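Local coordinates for protein B-agarase (Agarivorans gilvus, PDB 5Z6P) that probably hydrolyses beta-galactosidic linkages in agarose, as a glycoside hydrolase family 50 beta-agarase, at residues Leu305-Arg309 against Leu310-Ser314; Tyr413-Lys416 against Trp417-Val420; Trp436-Pro439 against Glu440-Asp443. All coordinates share one frame; numbering follows the deposited sequence.

Interaction 1: residues Leu305-Arg309 against Leu310-Ser314; sequences LDIIR and LANTS
R309 reaches forward over the turn that follows it and holds the side-chain amide of N312 side-on, giving both NE and NH2 to the single atom OD1. The evidence for two real bonds is geometric: R309 NH2 lies 2.8 Å from N312 OD1 with an N-H...O angle of 146°, and R309 NE lies 3.0 Å from the same N312 OD1. The oxygen sits close to the guanidinium plane, though NE stands well above the carbonyl plane. R309 CG lies between its own backbone N and carbonyl carbon (chi1 65°), and the chain then runs extended to NE, bringing both donors to OD1 with the guanidinium and amide planes 37° apart.

The backbone beneath is a type I beta turn from L310 to T313, in the loop joining strand 299-305 to strand 315-325. Strand 299-305 runs parallel to 709-714 in its sheet, consistent with the beta/alpha barrel of family 50 glycoside hydrolases. The turn is closed by T313 N to L310 O, 2.9 Å. T313 OG1 adds a second grip on L310 O at 2.6 Å, in the carbonyl plane and on a lone pair, and is also hydrogen-bonded to S396. One water spans the base, donating to R309 O and accepting from N312 N.

Van der Waals contacts are lighter. I307 crosses N312 at about a right angle, its CG2 4.0 Å from N312 CB. L310 starts away from 305-309, yet its CB touches the R309 carbonyl carbon, and the side chain packs on Y398, A399 and L402.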
# COMPACT_ATOMS: atom_id res chain seq x y z
N LEU A 305 -3.58 -0.52 14.05
CA LEU A 305 -3.26 0.43 12.98
C LEU A 305 -1.76 0.67 12.86
O LEU A 305 -1.03 0.61 13.84
CB LEU A 305 -3.96 1.77 13.24
CG LEU A 305 -5.43 1.71 13.70
CD1 LEU A 305 -5.95 3.12 13.98
CD2 LEU A 305 -6.30 1.01 12.68
N ASP A 306 -1.32 0.93 11.64
CA ASP A 306 0.06 1.28 11.38
C ASP A 306 0.30 2.79 11.53
O ASP A 306 -0.64 3.58 11.52
CB ASP A 306 0.45 0.84 9.97
CG ASP A 306 0.35 -0.65 9.78
OD1 ASP A 306 0.62 -1.42 10.72
OD2 ASP A 306 -0.02 -1.03 8.66
N ILE A 307 1.57 3.16 11.64
CA ILE A 307 2.02 4.55 11.68
C ILE A 307 1.39 5.30 12.86
O ILE A 307 0.58 6.19 12.69
CB ILE A 307 1.70 5.28 10.37
CG1 ILE A 307 2.08 4.43 9.16
CG2 ILE A 307 2.40 6.65 10.33
CD1 ILE A 307 3.58 4.38 8.88
N ILE A 308 1.77 4.92 14.07
CA ILE A 308 1.32 5.62 15.25
C ILE A 308 2.47 6.53 15.71
O ILE A 308 3.20 6.25 16.65
CB ILE A 308 0.86 4.65 16.33
CG1 ILE A 308 -0.21 3.73 15.71
CG2 ILE A 308 0.29 5.40 17.53
CD1 ILE A 308 -0.56 2.55 16.52
N ARG A 309 2.59 7.64 15.00
CA ARG A 309 3.71 8.56 15.11
C ARG A 309 3.36 9.78 14.27
O ARG A 309 2.37 9.76 13.53
CB ARG A 309 5.00 7.91 14.62
CG ARG A 309 5.01 7.57 13.13
CD ARG A 309 6.31 6.87 12.71
NE ARG A 309 6.48 6.84 11.26
CZ ARG A 309 7.42 6.13 10.64
NH1 ARG A 309 8.27 5.40 11.35
NH2 ARG A 309 7.50 6.15 9.32
N LEU A 310 4.17 10.84 14.37
CA LEU A 310 3.88 12.09 13.67
C LEU A 310 4.67 12.25 12.37
O LEU A 310 4.29 13.03 11.50
CB LEU A 310 4.17 13.29 14.57
CG LEU A 310 3.28 13.51 15.78
CD1 LEU A 310 3.41 14.95 16.24
CD2 LEU A 310 1.83 13.15 15.51
N ALA A 311 5.75 11.49 12.23
CA ALA A 311 6.73 11.70 11.18
C ALA A 311 6.17 11.66 9.76
O ALA A 311 6.78 12.21 8.85
CB ALA A 311 7.85 10.68 11.32
N ASN A 312 5.03 11.00 9.57
CA ASN A 312 4.47 10.90 8.23
C ASN A 312 3.37 11.94 7.94
O ASN A 312 2.76 11.90 6.87
CB ASN A 312 3.91 9.47 7.97
CG ASN A 312 5.00 8.40 7.84
OD1 ASN A 312 5.91 8.31 8.66
ND2 ASN A 312 4.89 7.58 6.82
N THR A 313 3.13 12.86 8.88
CA THR A 313 2.08 13.88 8.76
C THR A 313 2.53 15.22 8.10
O THR A 313 1.72 16.08 7.80
CB THR A 313 1.47 14.19 10.15
OG1 THR A 313 2.46 14.78 11.02
CG2 THR A 313 0.96 12.91 10.80
N SER A 314 3.82 15.39 7.86
CA SER A 314 4.28 16.65 7.30
C SER A 314 3.99 16.75 5.81
O SER A 314 3.91 15.76 5.10
CB SER A 314 5.77 16.83 7.57
OG SER A 314 6.54 16.14 6.61
O HOH W 1 2.85 10.21 10.79

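Interaction 2: residues Tyr413-Lys416 against Trp417-Val420; sequences YMAK and WRDV
M414 lays its terminal methyl against the benzo part of the W417 indole, CE coming within 3.6 Å of W417 CE3 in an oblique approach. The two side chains lie side by side and point the same way; bends at chi2 (-50°) and chi3 fold the methionine toward the ring. The polar end of the indole is held by another helix, NE1 bonding to Y398 OH.

R418 folds back over the preceding turn. Its guanidinium places one face above M414 O, which lies 3.7 Å from the plane and over its centre, while NH2 stands 3.5 Å from M414 CB and NH1 3.3 Å from A415 CA. The same M414 O accepts the backbone bond from R418 N at 3.0 Å. On another side, K416 CE meets V420 CG2 obliquely at 4.1 Å. K416 NZ and D419 OD2 carry opposite charges but remain 6.0 Å apart, so any attraction between them is probably diffuse.

Four successive i to i+4 bonds, from W417 N to Y413 O through V420 N to K416 O, have N-H...O angles of 161° to 173°, the regular pattern of an alpha-helix, here the first turns of helix 413-428.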
# COMPACT_ATOMS: atom_id res chain seq x y z
N TYR A 413 1.02 18.43 25.06
CA TYR A 413 0.02 17.88 24.16
C TYR A 413 0.45 16.54 23.54
O TYR A 413 -0.39 15.70 23.19
CB TYR A 413 -0.31 18.89 23.05
CG TYR A 413 0.89 19.47 22.33
CD1 TYR A 413 1.43 18.82 21.22
CD2 TYR A 413 1.46 20.67 22.73
CE1 TYR A 413 2.52 19.35 20.55
CE2 TYR A 413 2.55 21.20 22.07
CZ TYR A 413 3.08 20.54 20.98
OH TYR A 413 4.16 21.08 20.31
N MET A 414 1.75 16.32 23.41
CA MET A 414 2.21 15.05 22.86
C MET A 414 1.92 13.92 23.83
O MET A 414 1.49 12.84 23.41
CB MET A 414 3.68 15.11 22.51
CG MET A 414 3.97 15.96 21.29
SD MET A 414 2.94 15.57 19.85
CE MET A 414 3.33 13.83 19.62
N ALA A 415 2.11 14.17 25.12
CA ALA A 415 1.84 13.18 26.14
C ALA A 415 0.35 12.89 26.21
O ALA A 415 -0.07 11.77 26.45
CB ALA A 415 2.34 13.65 27.49
N LYS A 416 -0.47 13.90 25.99
CA LYS A 416 -1.90 13.68 26.04
C LYS A 416 -2.31 12.87 24.82
O LYS A 416 -3.11 11.95 24.92
CB LYS A 416 -2.66 15.01 26.11
CG LYS A 416 -4.16 14.87 26.22
CD LYS A 416 -4.58 14.22 27.53
CE LYS A 416 -6.09 14.41 27.76
NZ LYS A 416 -6.54 13.79 29.03
N TRP A 417 -1.76 13.23 23.67
CA TRP A 417 -2.03 12.50 22.44
C TRP A 417 -1.71 11.00 22.58
O TRP A 417 -2.48 10.16 22.15
CB TRP A 417 -1.24 13.11 21.27
CG TRP A 417 -1.35 12.32 20.00
CD1 TRP A 417 -2.42 12.25 19.16
CD2 TRP A 417 -0.34 11.48 19.43
NE1 TRP A 417 -2.14 11.43 18.10
CE2 TRP A 417 -0.87 10.94 18.24
CE3 TRP A 417 0.96 11.15 19.80
CZ2 TRP A 417 -0.15 10.08 17.42
CZ3 TRP A 417 1.68 10.28 18.99
CH2 TRP A 417 1.12 9.75 17.82
N ARG A 418 -0.57 10.69 23.19
CA ARG A 418 -0.20 9.30 23.44
C ARG A 418 -1.23 8.60 24.31
O ARG A 418 -1.63 7.48 24.00
CB ARG A 418 1.18 9.22 24.11
CG ARG A 418 2.33 9.42 23.15
CD ARG A 418 3.67 9.35 23.86
NE ARG A 418 4.54 10.36 23.29
CZ ARG A 418 4.94 11.45 23.92
NH1 ARG A 418 4.60 11.65 25.18
NH2 ARG A 418 5.70 12.32 23.29
N ASP A 419 -1.64 9.24 25.41
CA ASP A 419 -2.64 8.65 26.30
C ASP A 419 -3.97 8.41 25.59
O ASP A 419 -4.55 7.34 25.70
CB ASP A 419 -2.85 9.53 27.53
CG ASP A 419 -1.72 9.42 28.54
OD1 ASP A 419 -0.89 8.49 28.41
OD2 ASP A 419 -1.66 10.26 29.45
N VAL A 420 -4.46 9.42 24.88
CA VAL A 420 -5.73 9.30 24.18
C VAL A 420 -5.67 8.25 23.06
O VAL A 420 -6.62 7.49 22.88
CB VAL A 420 -6.16 10.65 23.61
CG1 VAL A 420 -7.33 10.49 22.66
CG2 VAL A 420 -6.52 11.59 24.76

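Interaction 3: residues Trp436-Pro439 against Glu440-Asp443; sequences WTAP and EFYD
Y442 turns its ring over P439, whose CA stands 3.5 Å from the ring centroid and only 6° off the normal, a CH-pi contact over the face. P439 CB adds apolar packing at 3.9 Å from Y442 CE2. This is the tight part of the contact, together with T437, whose CG2 lies 3.5 Å from F441 CB. That methyl is anti to the backbone N (chi1 -70°, measured to OG1), a position that directs it at the phenylalanine, and the two side chains cross at about a right angle. OG1 is meanwhile bonded to G434 O. The edge of the F441 ring takes A438 O near its plane, and A438 CB packs on F441 CD2. On this buried side a water accepts from T437 N and donates to Y442 OH at 3.0 Å. Beyond the two segments, the Y442 ring stacks with F449 and touches E494 and I495 of helix 478-495, whereas F441 meets T421 and V422 of helix 413-428.

The backbone supplies a short 3-10 turn that includes P439 and E440, in the loop between helix 413-428 and strand 449-453. Its i to i+3 bonds are F441 N to A438 O, 2.8 Å with an N-H...O angle of 166°, and Y442 N to P439 O at 3.1 Å.

The solvent side is looser. E440 is exposed and runs beside the proline ring, its OE1 3.5 Å from A438 CB. A second water donates to P439 O and accepts a weak bond from D443 N.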
# COMPACT_ATOMS: atom_id res chain seq x y z
N TRP A 436 5.44 0.53 12.84
CA TRP A 436 5.88 1.91 12.87
C TRP A 436 5.12 2.68 13.96
O TRP A 436 4.61 3.78 13.72
CB TRP A 436 5.70 2.55 11.49
CG TRP A 436 6.52 1.84 10.41
CD1 TRP A 436 7.89 1.72 10.37
CD2 TRP A 436 6.03 1.16 9.25
NE1 TRP A 436 8.27 1.01 9.25
CE2 TRP A 436 7.15 0.65 8.54
CE3 TRP A 436 4.75 0.94 8.72
CZ2 TRP A 436 7.03 -0.06 7.35
CZ3 TRP A 436 4.63 0.22 7.53
CH2 TRP A 436 5.76 -0.27 6.86
N THR A 437 5.03 2.06 15.13
CA THR A 437 4.59 2.73 16.34
C THR A 437 5.80 3.43 16.97
O THR A 437 6.86 2.82 17.09
CB THR A 437 3.97 1.73 17.33
OG1 THR A 437 2.70 1.27 16.84
CG2 THR A 437 3.75 2.39 18.68
N ALA A 438 5.65 4.70 17.34
CA ALA A 438 6.75 5.44 17.99
C ALA A 438 7.20 4.73 19.25
O ALA A 438 6.38 4.27 20.03
CB ALA A 438 6.32 6.86 18.33
N PRO A 439 8.52 4.62 19.44
CA PRO A 439 9.11 3.88 20.56
C PRO A 439 8.71 4.47 21.90
O PRO A 439 8.86 3.81 22.92
CB PRO A 439 10.62 4.03 20.33
CG PRO A 439 10.76 4.42 18.92
CD PRO A 439 9.56 5.25 18.61
N GLU A 440 8.22 5.71 21.90
CA GLU A 440 7.65 6.30 23.10
C GLU A 440 6.45 5.50 23.62
O GLU A 440 6.10 5.62 24.79
CB GLU A 440 7.23 7.74 22.85
CG GLU A 440 8.37 8.75 22.85
CD GLU A 440 9.03 8.90 21.49
OE1 GLU A 440 8.64 8.21 20.54
OE2 GLU A 440 9.94 9.73 21.38
N PHE A 441 5.81 4.71 22.76
CA PHE A 441 4.64 3.93 23.16
C PHE A 441 5.02 2.59 23.76
O PHE A 441 4.18 1.90 24.34
CB PHE A 441 3.70 3.69 21.98
CG PHE A 441 2.86 4.87 21.59
CD1 PHE A 441 1.63 5.09 22.21
CD2 PHE A 441 3.27 5.74 20.60
CE1 PHE A 441 0.83 6.16 21.85
CE2 PHE A 441 2.47 6.82 20.23
CZ PHE A 441 1.25 7.02 20.87
N TYR A 442 6.29 2.21 23.61
CA TYR A 442 6.71 0.85 23.89
C TYR A 442 6.69 0.49 25.39
O TYR A 442 6.67 -0.68 25.72
CB TYR A 442 8.11 0.59 23.32
CG TYR A 442 8.22 0.52 21.80
CD1 TYR A 442 7.10 0.65 20.98
CD2 TYR A 442 9.46 0.34 21.19
CE1 TYR A 442 7.22 0.60 19.62
CE2 TYR A 442 9.58 0.28 19.83
CZ TYR A 442 8.47 0.41 19.04
OH TYR A 442 8.63 0.34 17.69
N ASP A 443 6.71 1.46 26.28
CA ASP A 443 6.58 1.13 27.71
C ASP A 443 5.18 1.42 28.27
O ASP A 443 5.03 1.68 29.46
CB ASP A 443 7.65 1.86 28.55
CG ASP A 443 7.50 3.38 28.53
OD1 ASP A 443 6.46 3.90 28.09
OD2 ASP A 443 8.45 4.06 28.98
O HOH W 2 6.60 -0.27 15.56
O HOH W 3 8.68 3.72 25.67

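Overall arrangement
All three are local contacts that meet around helix 413-428, and each mixes buried with exposed residues: N312 with A311, W417 with K416, Y442 with E440. The centre of interaction 1 lies about 15 Å from the chain centre, that of interaction 3 about 22 Å and that of interaction 2 about 27 Å. The loops of interactions 1 and 3 are probably joined by backbone bonds, I308 N to W436 O and I308 O to A438 N, whereas both meet the helix by packing: L310 on M414 and W417, F441 on W417 and R418. Chemistry differs accordingly: a guanidinium-amide grip on buried N312, regular helical bonding in 413-420, and buried ring packing on a 3-10 turn in 436-443.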